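Local structure of levoglucosan dehydrogenase (Pseudarthrobacter phenanthrenivorans, 6A3F) at residues G205-G208 with D209-H213; D138-D142 with K143-H147. The protein catalyses the NAD(+)-dependent oxidation of levoglucosan to 3-dehydrolevoglucosan, working as a homotetramer of the Gfo/Idh/MocA family. All coordinates share one frame; numbering follows the deposited sequence.

Contact 1. Residues G205-G208 with D209-H213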
loop_
_atom_site.group_PDB
_atom_site.type_symbol
_atom_site.label_atom_id
_atom_site.label_comp_id
_atom_site.label_asym_id
_atom_site.label_seq_id
_atom_site.Cartn_x
_atom_site.Cartn_y
_atom_site.Cartn_z
ATOM N N GLY B 205 25.168 17.983 -7.710
ATOM C CA GLY B 205 23.753 17.999 -8.094
ATOM C C GLY B 205 22.921 17.186 -7.114
ATOM O O GLY B 205 22.822 17.595 -5.959
ATOM N N ALA B 206 22.437 16.024 -7.547
ATOM C CA ALA B 206 21.662 15.117 -6.638
ATOM C C ALA B 206 22.490 14.747 -5.405
ATOM O O ALA B 206 21.977 14.770 -4.264
ATOM C CB ALA B 206 21.219 13.900 -7.390
ATOM N N LEU B 207 23.777 14.475 -5.597
ATOM C CA LEU B 207 24.637 14.119 -4.485
ATOM C C LEU B 207 24.497 15.114 -3.320
ATOM O O LEU B 207 24.119 14.718 -2.228
ATOM C CB LEU B 207 26.077 14.026 -4.992
ATOM C CG LEU B 207 27.104 13.769 -3.904
ATOM C CD1 LEU B 207 26.814 12.476 -3.153
ATOM C CD2 LEU B 207 28.509 13.762 -4.479
ATOM N N GLY B 208 24.873 16.405 -3.504
ATOM C CA GLY B 208 24.841 17.361 -2.417
ATOM C C GLY B 208 23.432 17.743 -1.967
ATOM O O GLY B 208 23.219 18.136 -0.808
ATOM N N ASP B 209 22.508 17.803 -2.917
ATOM C CA ASP B 209 21.182 18.316 -2.655
ATOM C C ASP B 209 20.294 17.287 -1.914
ATOM O O ASP B 209 19.569 17.661 -0.960
ATOM C CB ASP B 209 20.496 18.722 -3.960
ATOM C CG ASP B 209 19.224 19.511 -3.751
ATOM O OD1 ASP B 209 19.111 20.186 -2.724
ATOM O OD2 ASP B 209 18.346 19.469 -4.641
ATOM N N ILE B 210 20.339 16.034 -2.359
ATOM C CA ILE B 210 19.364 15.048 -1.817
ATOM C C ILE B 210 20.073 13.808 -1.281
ATOM O O ILE B 210 19.645 13.261 -0.262
ATOM C CB ILE B 210 18.234 14.725 -2.801
ATOM C CG1 ILE B 210 18.732 14.328 -4.187
ATOM C CG2 ILE B 210 17.242 15.887 -2.827
ATOM C CD1 ILE B 210 17.643 13.846 -5.150
ATOM N N ALA B 211 21.170 13.363 -1.865
ATOM C CA ALA B 211 21.805 12.199 -1.231
ATOM C C ALA B 211 22.312 12.516 0.174
ATOM O O ALA B 211 22.351 11.616 1.017
ATOM C CB ALA B 211 22.902 11.668 -2.112
ATOM N N THR B 212 22.736 13.762 0.449
ATOM C CA THR B 212 23.243 14.110 1.781
ATOM C C THR B 212 22.172 13.850 2.853
ATOM O O THR B 212 22.525 13.489 3.975
ATOM C CB THR B 212 23.749 15.554 1.818
ATOM O OG1 THR B 212 22.667 16.351 1.345
ATOM C CG2 THR B 212 24.982 15.788 0.948
ATOM N N HIS B 213 20.887 14.059 2.528
ATOM C CA HIS B 213 19.807 13.754 3.501
ATOM C C HIS B 213 19.833 12.262 3.878
ATOM O O HIS B 213 19.684 11.862 5.061
ATOM C CB HIS B 213 18.441 14.161 2.930
ATOM C CG HIS B 213 18.176 15.621 2.894
ATOM N ND1 HIS B 213 18.175 16.366 4.013
ATOM C CD2 HIS B 213 17.825 16.451 1.864
ATOM C CE1 HIS B 213 17.874 17.623 3.688
ATOM N NE2 HIS B 213 17.654 17.704 2.371
#

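Contact 2. Residues D138-D142 with K143-H147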
loop_
_atom_site.group_PDB
_atom_site.type_symbol
_atom_site.label_atom_id
_atom_site.label_comp_id
_atom_site.label_asym_id
_atom_site.label_seq_id
_atom_site.Cartn_x
_atom_site.Cartn_y
_atom_site.Cartn_z
ATOM N N ASP B 138 36.106 24.124 11.494
ATOM C CA ASP B 138 37.234 24.668 12.303
ATOM C C ASP B 138 36.851 25.984 12.998
ATOM O O ASP B 138 37.222 26.225 14.142
ATOM C CB ASP B 138 38.457 24.832 11.428
ATOM C CG ASP B 138 39.135 23.544 11.091
ATOM O OD1 ASP B 138 38.925 22.482 11.773
ATOM O OD2 ASP B 138 39.915 23.596 10.105
ATOM N N ALA B 139 36.045 26.803 12.359
ATOM C CA ALA B 139 35.658 28.073 12.928
ATOM C C ALA B 139 34.757 27.902 14.152
ATOM O O ALA B 139 34.640 28.835 14.936
ATOM C CB ALA B 139 34.958 28.884 11.880
ATOM N N VAL B 140 34.006 26.793 14.261
ATOM C CA VAL B 140 33.000 26.724 15.331
ATOM C C VAL B 140 33.461 25.759 16.408
ATOM O O VAL B 140 33.040 25.853 17.553
ATOM C CB VAL B 140 31.619 26.279 14.814
ATOM C CG1 VAL B 140 31.117 27.183 13.700
ATOM C CG2 VAL B 140 31.616 24.801 14.415
ATOM N N LYS B 141 34.264 24.806 16.035
ATOM C CA LYS B 141 34.416 23.644 16.876
ATOM C C LYS B 141 34.984 24.016 18.250
ATOM O O LYS B 141 34.794 23.263 19.180
ATOM C CB LYS B 141 35.278 22.595 16.170
ATOM C CG LYS B 141 36.772 22.838 16.173
ATOM C CD LYS B 141 37.545 21.958 15.234
ATOM C CE LYS B 141 38.986 22.422 15.107
ATOM N NZ LYS B 141 39.821 21.425 14.397
ATOM N N ASP B 142 35.684 25.144 18.379
ATOM C CA ASP B 142 36.301 25.511 19.636
ATOM C C ASP B 142 35.589 26.627 20.318
ATOM O O ASP B 142 35.986 27.007 21.403
ATOM C CB ASP B 142 37.739 25.927 19.379
ATOM C CG ASP B 142 38.483 24.883 18.605
ATOM O OD1 ASP B 142 38.533 23.726 19.101
ATOM O OD2 ASP B 142 38.978 25.202 17.493
ATOM N N LYS B 143 34.545 27.171 19.701
ATOM C CA LYS B 143 33.779 28.276 20.305
ATOM C C LYS B 143 32.725 27.700 21.249
ATOM O O LYS B 143 32.430 26.495 21.203
ATOM C CB LYS B 143 33.092 29.128 19.240
ATOM C CG LYS B 143 34.005 29.779 18.211
ATOM C CD LYS B 143 34.953 30.796 18.772
ATOM C CE LYS B 143 35.566 31.646 17.678
ATOM N NZ LYS B 143 36.145 30.797 16.611
ATOM N N ASN B 144 32.144 28.565 22.065
ATOM C CA ASN B 144 31.072 28.156 22.964
ATOM C C ASN B 144 29.719 28.499 22.309
ATOM O O ASN B 144 28.906 29.340 22.807
ATOM C CB ASN B 144 31.267 28.783 24.343
ATOM C CG ASN B 144 30.251 28.289 25.352
ATOM O OD1 ASN B 144 29.873 27.117 25.339
ATOM N ND2 ASN B 144 29.797 29.178 26.224
ATOM N N ILE B 145 29.477 27.877 21.160
ATOM C CA ILE B 145 28.258 28.199 20.414
ATOM C C ILE B 145 27.635 26.897 19.919
ATOM O O ILE B 145 28.322 25.876 19.789
ATOM C CB ILE B 145 28.560 29.149 19.245
ATOM C CG1 ILE B 145 29.525 28.518 18.235
ATOM C CG2 ILE B 145 29.067 30.472 19.773
ATOM C CD1 ILE B 145 29.948 29.422 17.103
ATOM N N VAL B 146 26.338 26.956 19.667
ATOM C CA VAL B 146 25.624 25.820 19.153
ATOM C C VAL B 146 25.623 25.956 17.636
ATOM O O VAL B 146 25.279 27.043 17.101
ATOM C CB VAL B 146 24.190 25.772 19.704
ATOM C CG1 VAL B 146 23.410 24.622 19.055
ATOM C CG2 VAL B 146 24.199 25.649 21.219
ATOM N N HIS B 147 26.041 24.908 16.967
ATOM C CA HIS B 147 26.048 24.885 15.519
ATOM C C HIS B 147 25.275 23.658 15.019
ATOM O O HIS B 147 25.501 22.530 15.502
ATOM C CB HIS B 147 27.488 24.894 14.970
ATOM C CG HIS B 147 28.435 23.980 15.663
ATOM N ND1 HIS B 147 28.747 22.749 15.167
ATOM C CD2 HIS B 147 29.164 24.143 16.792
ATOM C CE1 HIS B 147 29.619 22.173 15.968
ATOM N NE2 HIS B 147 29.901 23.023 16.970
HETATM O O HOH W 1 31.711 22.014 18.790
#

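Contact 1. Residues G205-G208 with D209-H213
T212 folds its side chain back onto the carbonyl of G208, one turn earlier in helix 206-221. Its CB lies 3.7 Å from G208 O. At the branch, OG1 sits between the backbone N and the carbonyl carbon (chi1 54°), and from there it donates a 2.9 Å hydrogen bond to G208 O, arriving well above the carbonyl plane. The methyl CG2 rests 3.4 Å from G208 O and also touches L207 O. Threonine suits this place because its hydroxyl is satisfied by the helix itself, while the rest of the side chain packs against F151 and helix 380-399.

The backbone beneath is a helix start with an irregular turn. G205 is the N-cap residue, and its O accepts from D209 N at 3.1 Å. A206 O is gripped twice, by I210 N at 2.8 Å and by A211 N at 2.9 Å, the second bond belonging to a wider pi-type turn; T212 N then reaches L207 O weakly. Small apolar contacts line the flank: A206 CB meets I210 CG1, and L207 CD1 lies 4.1 Å from A211 CB.

D209, with CG anti to its backbone N (chi1 -169°), carries its carboxylate away from this turn. D209 and H213, one helical turn apart, both bind levoglucosan. The chemistry thus divides the work: main-chain bonds and the T212 hydroxyl secure the first turns, while salt bridges from K124 to OD1 and from R286 to OD2 set the position of the D209 carboxylate from outside the turn.

Contact 2. Residues D138-D142 with K143-H147
The H147 imidazole carries the V140 methyl CG2 on one face, 3.4 Å from the ring centroid and only 5° off the ring normal, a CH-pi contact almost exactly over the centre. At the ring edge, in its plane, a water lies 2.8 Å from NE2 and also reaches K141 O through a long, weak bond. ND1 is engaged by the backbone N of F380, whose ring meets the imidazole at an inclined angle. Both ring nitrogens therefore have partners, which helps to fix the rotation of the ring.

This is the helix-to-strand connection of a Rossmann fold: helix 130-141 ends, and the chain turns back through 142-146 into strand 147-149 of the parallel sheet. V140 suits the inner side of that turn because its branched side chain can serve two neighbours. With CG1 anti to the carbonyl carbon (chi1 -56°), CG2 falls between the backbone N and the carbonyl carbon and faces the imidazole, while CB lies 4.2 Å from I145 CD1. A139, V140 and I145 also pack against helix 106-115, where a short side chain such as alanine permits close approach.

On the exposed side, K141 NZ makes a salt bridge with D138 OD1, one turn back, from above the carboxylate plane; the other oxygen, OD2, pairs with K134.

K143 closes the helix end. Its N donates to V140 O at 2.9 Å, and its long chain, bent at chi2 (-65°) and chi4, doubles back along the last turn. A lysine suits a carbonyl-rich C-terminus, where its positive charge probably complements the helix dipole. Its ammonium nitrogen NZ ends 3.0 Å from A139 O, hydrogen-bonded to that carbonyl.

Overall arrangement
Contact 2 comes first along the chain, at the close of helix 130-141 and the entry to strand 147-149, which within this chain is an outermost strand of the six-stranded parallel sheet in the nucleotide-binding Rossmann domain. Contact 1 follows in the substrate-binding domain, at the start of helix 206-221, which packs against strand 279-285 of the large mixed sheet. The centres of contact 1 and contact 2 lie about 25 Å apart and their nearest atoms about 15 Å, so they do not touch. Contact 2 is a surface turn, whereas contact 1 is buried and supplies levoglucosan-binding residues. K124, from the nucleotide-binding domain, binds both NADH and levoglucosan and so joins the domains at the site of contact 1.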